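Local coordinates for protein chloramphenicol acetyltransferase (Aliivibrio fischeri, PDB 6PXA) that probably transfers the acetyl group of acetyl-CoA to the 3-hydroxyl of chloramphenicol, as a trimeric left-handed beta-helix acyltransferase of the hexapeptide-repeat family, at residues 84-89 and 135-140; 67-72 and 116-121; 75-80 and 122-127. One frame throughout, in Å; residues are numbered along the deposited sequence.

In the fold
All three contacts join the same two neighbouring coils of a left-handed parallel beta-helix, at different places round the coil. Contacts 2 and 3 both reach the sheet in which strand 71-73 lies beside strand 122-124, with R72 N 2.8 Å from T122 O, and the two centres are about 18 Å apart. Contact 1 belongs to another sheet, its centre about 9 Å from that of contact 2 and 14 Å from that of contact 3; F85 CE1 meets V124 CG2 at 3.8 Å in the interior. Taurocholic acid lies near both ends of this series: one molecule touches F116 of contact 2, and the side chain of F76 in contact 3 is about 6 Å from a bound molecule.

Contact 1: residues 84-89 and 135-140; sequences TFMMAG and MIMPGV
T84 O accepts the N-H of I136 at 2.7 Å, and I136 O takes that of M86 at 2.9 Å. Both bonds are nearly straight (170° and 174° at the hydrogen), which fixes the parallel register of strands 84-86 and 135-136 in adjacent coils of the beta-helix. On one face F85 and I136 lie side by side, ring atom CD1 of F85 3.7 Å from CB of I136. On the other, T84 and M135 run alongside each other, with T84 CB 4.0 Å from M135 CG. The M86 chain is bent at chi2 (-71°) and chi3, and its CG rests 3.9 Å from SD of M135. Where the strands end, the P138 ring covers the M86 carbonyl, its CG 3.4 Å from M86 O. A water lies within hydrogen-bonding distance of M86 O (2.6 Å) and of I136 O. Further out, T84 OG1 is bonded to G82 O, F85 packs on V124 and L71 inside the coil, and S132 of the second subunit packs on M86. The backbone groups facing each other here are thus paired by two ladder bonds, with the water beside them, while apolar groups, including the M86 and M135 thioethers, fill the surroundings and the subunit interface.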
# COMPACT_ATOMS: atom_id res chain seq x y z
N THR B 84 3.71 5.70 7.44
CA THR B 84 2.87 6.87 7.29
C THR B 84 2.05 7.10 8.55
O THR B 84 1.41 6.17 9.06
CB THR B 84 1.94 6.73 6.07
OG1 THR B 84 2.73 6.65 4.87
CG2 THR B 84 1.02 7.93 5.96
N PHE B 85 2.10 8.33 9.06
CA PHE B 85 1.26 8.80 10.15
C PHE B 85 0.19 9.73 9.58
O PHE B 85 0.50 10.82 9.07
CB PHE B 85 2.09 9.50 11.22
CG PHE B 85 3.15 8.60 11.80
CD1 PHE B 85 2.85 7.74 12.84
CD2 PHE B 85 4.43 8.59 11.27
CE1 PHE B 85 3.81 6.90 13.36
CE2 PHE B 85 5.41 7.74 11.77
CZ PHE B 85 5.09 6.90 12.84
N MET B 86 -1.05 9.31 9.66
CA MET B 86 -2.14 10.13 9.14
C MET B 86 -2.63 11.07 10.23
O MET B 86 -3.10 10.61 11.28
CB MET B 86 -3.27 9.25 8.62
CG MET B 86 -2.82 8.33 7.46
SD MET B 86 -2.49 9.14 5.91
CE MET B 86 -4.18 9.33 5.32
N MET B 87 -2.51 12.38 10.00
CA MET B 87 -2.93 13.33 11.01
C MET B 87 -4.22 13.98 10.53
O MET B 87 -4.82 13.53 9.54
CB MET B 87 -1.80 14.31 11.30
CG MET B 87 -0.48 13.63 11.79
SD MET B 87 -0.71 12.50 13.18
CE MET B 87 -1.01 13.68 14.53
N ALA B 88 -4.66 15.02 11.25
CA ALA B 88 -5.84 15.84 10.93
C ALA B 88 -7.16 15.09 11.10
O ALA B 88 -8.16 15.44 10.47
CB ALA B 88 -5.76 16.43 9.51
N GLY B 89 -7.19 14.08 11.96
CA GLY B 89 -8.47 13.48 12.33
C GLY B 89 -9.29 13.04 11.15
O GLY B 89 -8.79 12.40 10.21
N MET B 135 0.71 2.01 7.81
CA MET B 135 -0.07 3.24 7.92
C MET B 135 -0.73 3.31 9.28
O MET B 135 -1.53 2.43 9.63
CB MET B 135 -1.11 3.35 6.82
CG MET B 135 -1.49 4.79 6.54
SD MET B 135 -2.97 5.00 5.53
CE MET B 135 -2.18 5.35 3.95
N ILE B 136 -0.43 4.38 10.01
CA ILE B 136 -0.90 4.63 11.38
C ILE B 136 -2.02 5.68 11.32
O ILE B 136 -1.78 6.84 10.96
CB ILE B 136 0.24 5.12 12.27
CG1 ILE B 136 1.45 4.20 12.17
CG2 ILE B 136 -0.21 5.19 13.71
CD1 ILE B 136 1.14 2.80 12.62
N MET B 137 -3.24 5.28 11.64
CA MET B 137 -4.40 6.15 11.48
C MET B 137 -4.53 7.10 12.67
O MET B 137 -3.87 6.92 13.70
CB MET B 137 -5.65 5.30 11.28
CG MET B 137 -5.62 4.38 10.04
SD MET B 137 -5.56 5.22 8.48
CE MET B 137 -3.92 5.57 8.38
N PRO B 138 -5.37 8.16 12.56
CA PRO B 138 -5.40 9.18 13.62
C PRO B 138 -5.83 8.64 14.97
O PRO B 138 -6.66 7.73 15.06
CB PRO B 138 -6.42 10.21 13.11
CG PRO B 138 -6.45 10.00 11.57
CD PRO B 138 -6.24 8.52 11.41
N GLY B 139 -5.24 9.21 16.02
CA GLY B 139 -5.65 8.96 17.38
C GLY B 139 -5.13 7.69 18.03
O GLY B 139 -5.45 7.47 19.20
N VAL B 140 -4.37 6.83 17.33
CA VAL B 140 -3.95 5.56 17.92
C VAL B 140 -2.77 5.76 18.88
O VAL B 140 -1.94 6.67 18.74
CB VAL B 140 -3.61 4.53 16.83
CG1 VAL B 140 -4.82 4.26 15.95
CG2 VAL B 140 -2.52 5.07 16.04
O HOH W 1 -1.57 9.11 12.81

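Contact 2: residues 67-72 and 116-121; sequences EVDKLR and FQRAGD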
# COMPACT_ATOMS: atom_id res chain seq x y z
N GLU B 67 -5.92 24.48 18.53
CA GLU B 67 -5.08 23.30 18.73
C GLU B 67 -5.48 22.17 17.79
O GLU B 67 -6.67 21.98 17.48
CB GLU B 67 -5.18 22.81 20.18
CG GLU B 67 -4.61 23.76 21.24
CD GLU B 67 -5.14 23.47 22.64
OE1 GLU B 67 -6.15 22.73 22.74
OE2 GLU B 67 -4.57 23.97 23.64
N VAL B 68 -4.49 21.43 17.33
CA VAL B 68 -4.67 20.28 16.44
C VAL B 68 -4.10 19.03 17.10
O VAL B 68 -3.36 19.11 18.09
CB VAL B 68 -4.02 20.49 15.06
CG1 VAL B 68 -4.68 21.65 14.32
CG2 VAL B 68 -2.52 20.71 15.21
N ASP B 69 -4.44 17.86 16.53
CA ASP B 69 -3.86 16.60 17.00
C ASP B 69 -2.35 16.59 16.78
O ASP B 69 -1.84 17.01 15.73
CB ASP B 69 -4.52 15.40 16.28
CG ASP B 69 -6.00 15.25 16.64
OD1 ASP B 69 -6.39 15.56 17.79
OD2 ASP B 69 -6.80 14.90 15.74
N LYS B 70 -1.61 16.14 17.78
CA LYS B 70 -0.16 16.13 17.73
C LYS B 70 0.33 14.70 17.52
O LYS B 70 -0.36 13.72 17.83
CB LYS B 70 0.43 16.74 19.01
CG LYS B 70 0.28 18.27 19.09
CD LYS B 70 0.73 18.84 20.41
CE LYS B 70 0.05 20.22 20.63
NZ LYS B 70 0.30 20.82 21.97
N LEU B 71 1.55 14.59 16.99
CA LEU B 71 2.22 13.31 16.77
C LEU B 71 3.39 13.22 17.75
O LEU B 71 4.33 14.02 17.67
CB LEU B 71 2.69 13.17 15.32
CG LEU B 71 3.67 12.02 15.09
CD1 LEU B 71 3.01 10.68 15.37
CD2 LEU B 71 4.29 12.06 13.69
N ARG B 72 3.34 12.27 18.67
CA ARG B 72 4.38 12.13 19.69
C ARG B 72 5.03 10.76 19.53
O ARG B 72 4.35 9.74 19.56
CB ARG B 72 3.80 12.32 21.09
CG ARG B 72 2.89 13.51 21.25
CD ARG B 72 2.63 13.74 22.76
NE ARG B 72 1.21 13.80 23.11
CZ ARG B 72 0.69 13.29 24.23
NH1 ARG B 72 -0.61 13.39 24.47
NH2 ARG B 72 1.47 12.66 25.10
N PHE B 116 -14.98 19.13 10.88
CA PHE B 116 -13.72 18.69 11.46
C PHE B 116 -13.90 18.26 12.91
O PHE B 116 -14.45 19.01 13.73
CB PHE B 116 -12.67 19.80 11.40
CG PHE B 116 -11.35 19.41 12.05
CD1 PHE B 116 -10.56 18.44 11.49
CD2 PHE B 116 -10.95 19.99 13.26
CE1 PHE B 116 -9.38 18.06 12.09
CE2 PHE B 116 -9.77 19.61 13.86
CZ PHE B 116 -8.97 18.66 13.27
N GLN B 117 -13.38 17.08 13.23
CA GLN B 117 -13.31 16.57 14.59
C GLN B 117 -11.91 16.06 14.87
O GLN B 117 -11.36 15.29 14.08
CB GLN B 117 -14.32 15.45 14.81
CG GLN B 117 -15.75 15.96 14.97
CD GLN B 117 -16.69 14.83 15.29
OE1 GLN B 117 -17.35 14.84 16.33
NE2 GLN B 117 -16.76 13.83 14.42
N ARG B 118 -11.32 16.50 15.97
CA ARG B 118 -10.05 15.96 16.40
C ARG B 118 -10.22 14.49 16.78
O ARG B 118 -11.28 14.05 17.25
CB ARG B 118 -9.50 16.76 17.59
CG ARG B 118 -8.98 18.12 17.18
CD ARG B 118 -8.59 18.94 18.35
NE ARG B 118 -7.42 18.44 19.08
CZ ARG B 118 -7.00 19.05 20.19
NH1 ARG B 118 -7.66 20.12 20.61
NH2 ARG B 118 -5.95 18.63 20.88
N ALA B 119 -9.15 13.72 16.56
CA ALA B 119 -9.12 12.33 16.96
C ALA B 119 -8.26 12.10 18.18
O ALA B 119 -8.22 10.98 18.71
CB ALA B 119 -8.61 11.46 15.81
N GLY B 120 -7.58 13.14 18.66
CA GLY B 120 -6.60 13.00 19.71
C GLY B 120 -5.23 12.75 19.12
O GLY B 120 -5.07 12.43 17.94
N ASP B 121 -4.23 12.86 19.99
CA ASP B 121 -2.84 12.70 19.55
C ASP B 121 -2.55 11.27 19.07
O ASP B 121 -3.11 10.29 19.56
CB ASP B 121 -1.88 13.02 20.70
CG ASP B 121 -1.86 14.51 21.06
OD1 ASP B 121 -2.52 15.35 20.38
OD2 ASP B 121 -1.14 14.86 22.03
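D69 lays its carboxylate along the backbone of residues 118-120, where the chain leads into the next coil of the left-handed beta-helix. OD2 accepts the A119 N-H at 2.8 Å, met on the syn side and close to straight (165°). OD1 receives a weak, bent bond from G120 N and a weak one from R118 NE, the latter at 3.3 Å in the guanidinium plane. Each carboxylate oxygen is thus engaged by the opposing segment, which holds the group against rotation; the basic neighbour would probably favour its ionised form. R118 reaches this point by a bend at chi3 (67°), which places NE at OD1 while one guanidinium face lies over the E67 backbone. The remaining link to E67 is long, OE1 to R118 NH1 3.7 Å, and E67 is poorly ordered. V68 faces away from segment 116-121 and packs on N24 and L51, while F116 at the far end touches taurocholic acid. D121 repeats the theme in the reverse direction, its carboxylate reaching across to segment 67-72. OD1 takes the K70 N-H at 2.9 Å from well above the carboxylate plane. The other oxygen is gripped side-on by R72, whose guanidinium plane stands nearly perpendicular to the carboxylate, at 87°. Both of those bonds end on the single atom D121 OD2, 2.8 Å from R72 NE and 2.9 Å from R72 NH1.

Contact 3: residues 75-80 and 122-127; sequences KFCSIA and TIVGND
N126 turns its side-chain amide to the backbone of K75, and OD1 accepts the K75 N-H at 2.8 Å, with an N-H...O angle of 177°. The donor is tilted from the amide's carbonyl plane, so the bond is linear at hydrogen without lying flat in that plane. With CG beside its own backbone N (chi1 -54°), the N126 amide runs in the same direction as the K75 side chain, and OD1 also touches K75 CB at 3.6 Å. K75 O is satisfied in turn by the D127 N-H at 2.9 Å and 167°. The amide and carbonyl of K75 are therefore both taken by the other segment, one by a side chain and one by backbone. A CA-H...O contact adds to this, D127 CA to F76 O at 3.3 Å.

C77 lies alongside, its SG 3.0 Å from G125 O and 4.1 Å from CG1 of V124, which brings the thiol up to a backbone carbonyl and an apolar methyl.

Other polar groups are satisfied outside the two segments. K75 NZ forms a salt bridge with D190, the backbone N of N126 bonds to D144 OD1 and C77 N to S31 OG; N126 ND2 and D127 OD2 are also hydrogen-bonded elsewhere. D127 OD1 accepts from T100 N of the third subunit and is also hydrogen-bonded to S99 OG of that subunit, so the D127 carboxylate is tied across the trimer interface.

The contact joins the turn following strand 71-73 to the turn following strand 122-124, a corner between neighbouring coils. Strand 78-80 continues from it into the next sheet, between strands 32-34 and 129-130. Outside this corner, the F76 ring meets those of Y30 and W188, and edge-to-face that of F101 of the third subunit; W188 lies in the link between helices 177-186 and 193-198.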
# COMPACT_ATOMS: atom_id res chain seq x y z
N LYS B 75 11.43 7.31 22.42
CA LYS B 75 12.85 7.09 22.22
C LYS B 75 13.09 5.72 21.61
O LYS B 75 12.31 4.78 21.81
CB LYS B 75 13.59 7.18 23.55
CG LYS B 75 13.39 8.50 24.29
CD LYS B 75 13.91 8.39 25.71
CE LYS B 75 13.73 9.67 26.47
NZ LYS B 75 14.32 9.54 27.85
N PHE B 76 14.19 5.60 20.87
CA PHE B 76 14.69 4.31 20.42
C PHE B 76 13.71 3.63 19.46
O PHE B 76 13.59 2.40 19.46
CB PHE B 76 14.99 3.41 21.61
CG PHE B 76 16.17 3.88 22.43
CD1 PHE B 76 17.43 3.90 21.88
CD2 PHE B 76 16.01 4.33 23.73
CE1 PHE B 76 18.53 4.33 22.63
CE2 PHE B 76 17.11 4.76 24.48
CZ PHE B 76 18.36 4.76 23.92
N CYS B 77 13.01 4.42 18.67
CA CYS B 77 12.06 3.89 17.71
C CYS B 77 12.72 3.75 16.35
O CYS B 77 13.58 4.56 15.96
CB CYS B 77 10.82 4.78 17.59
SG CYS B 77 9.76 4.68 19.02
N SER B 78 12.33 2.71 15.64
CA SER B 78 12.86 2.40 14.31
C SER B 78 11.71 2.53 13.34
O SER B 78 10.76 1.74 13.41
CB SER B 78 13.46 0.99 14.25
OG SER B 78 14.57 0.89 15.14
N ILE B 79 11.77 3.52 12.46
CA ILE B 79 10.69 3.80 11.52
C ILE B 79 11.18 3.50 10.10
O ILE B 79 12.04 4.22 9.56
CB ILE B 79 10.17 5.24 11.65
CG1 ILE B 79 9.67 5.48 13.08
CG2 ILE B 79 9.07 5.48 10.62
CD1 ILE B 79 8.98 6.82 13.27
N ALA B 80 10.60 2.48 9.46
CA ALA B 80 11.09 2.05 8.15
C ALA B 80 10.46 2.85 7.01
O ALA B 80 9.49 3.60 7.19
CB ALA B 80 10.83 0.55 7.94
N THR B 122 -1.64 11.18 18.11
CA THR B 122 -1.02 9.91 17.73
C THR B 122 0.24 9.75 18.58
O THR B 122 1.13 10.60 18.53
CB THR B 122 -0.70 9.85 16.25
OG1 THR B 122 -1.93 9.93 15.51
CG2 THR B 122 -0.03 8.54 15.89
N ILE B 123 0.28 8.70 19.39
CA ILE B 123 1.38 8.47 20.30
C ILE B 123 2.04 7.15 19.92
O ILE B 123 1.36 6.12 19.87
CB ILE B 123 0.91 8.43 21.76
CG1 ILE B 123 0.13 9.70 22.08
CG2 ILE B 123 2.10 8.29 22.68
CD1 ILE B 123 -0.48 9.72 23.47
N VAL B 124 3.34 7.20 19.68
CA VAL B 124 4.18 6.01 19.56
C VAL B 124 5.11 5.96 20.77
O VAL B 124 5.85 6.92 21.04
CB VAL B 124 4.95 5.98 18.24
CG1 VAL B 124 5.77 4.69 18.14
CG2 VAL B 124 3.98 6.08 17.06
N GLY B 125 5.04 4.87 21.53
CA GLY B 125 5.84 4.73 22.74
C GLY B 125 7.30 4.48 22.41
O GLY B 125 7.74 4.75 21.29
N ASN B 126 8.05 3.94 23.36
CA ASN B 126 9.49 3.77 23.24
C ASN B 126 9.81 2.37 22.73
O ASN B 126 9.07 1.42 22.99
CB ASN B 126 10.17 3.99 24.59
CG ASN B 126 9.79 5.32 25.20
OD1 ASN B 126 10.34 6.35 24.82
ND2 ASN B 126 8.83 5.31 26.12
N ASP B 127 10.93 2.27 22.02
CA ASP B 127 11.42 1.00 21.52
C ASP B 127 10.40 0.34 20.59
O ASP B 127 10.10 -0.85 20.69
CB ASP B 127 11.79 0.07 22.68
CG ASP B 127 12.42 -1.24 22.19
OD1 ASP B 127 13.27 -1.17 21.27
OD2 ASP B 127 12.06 -2.33 22.68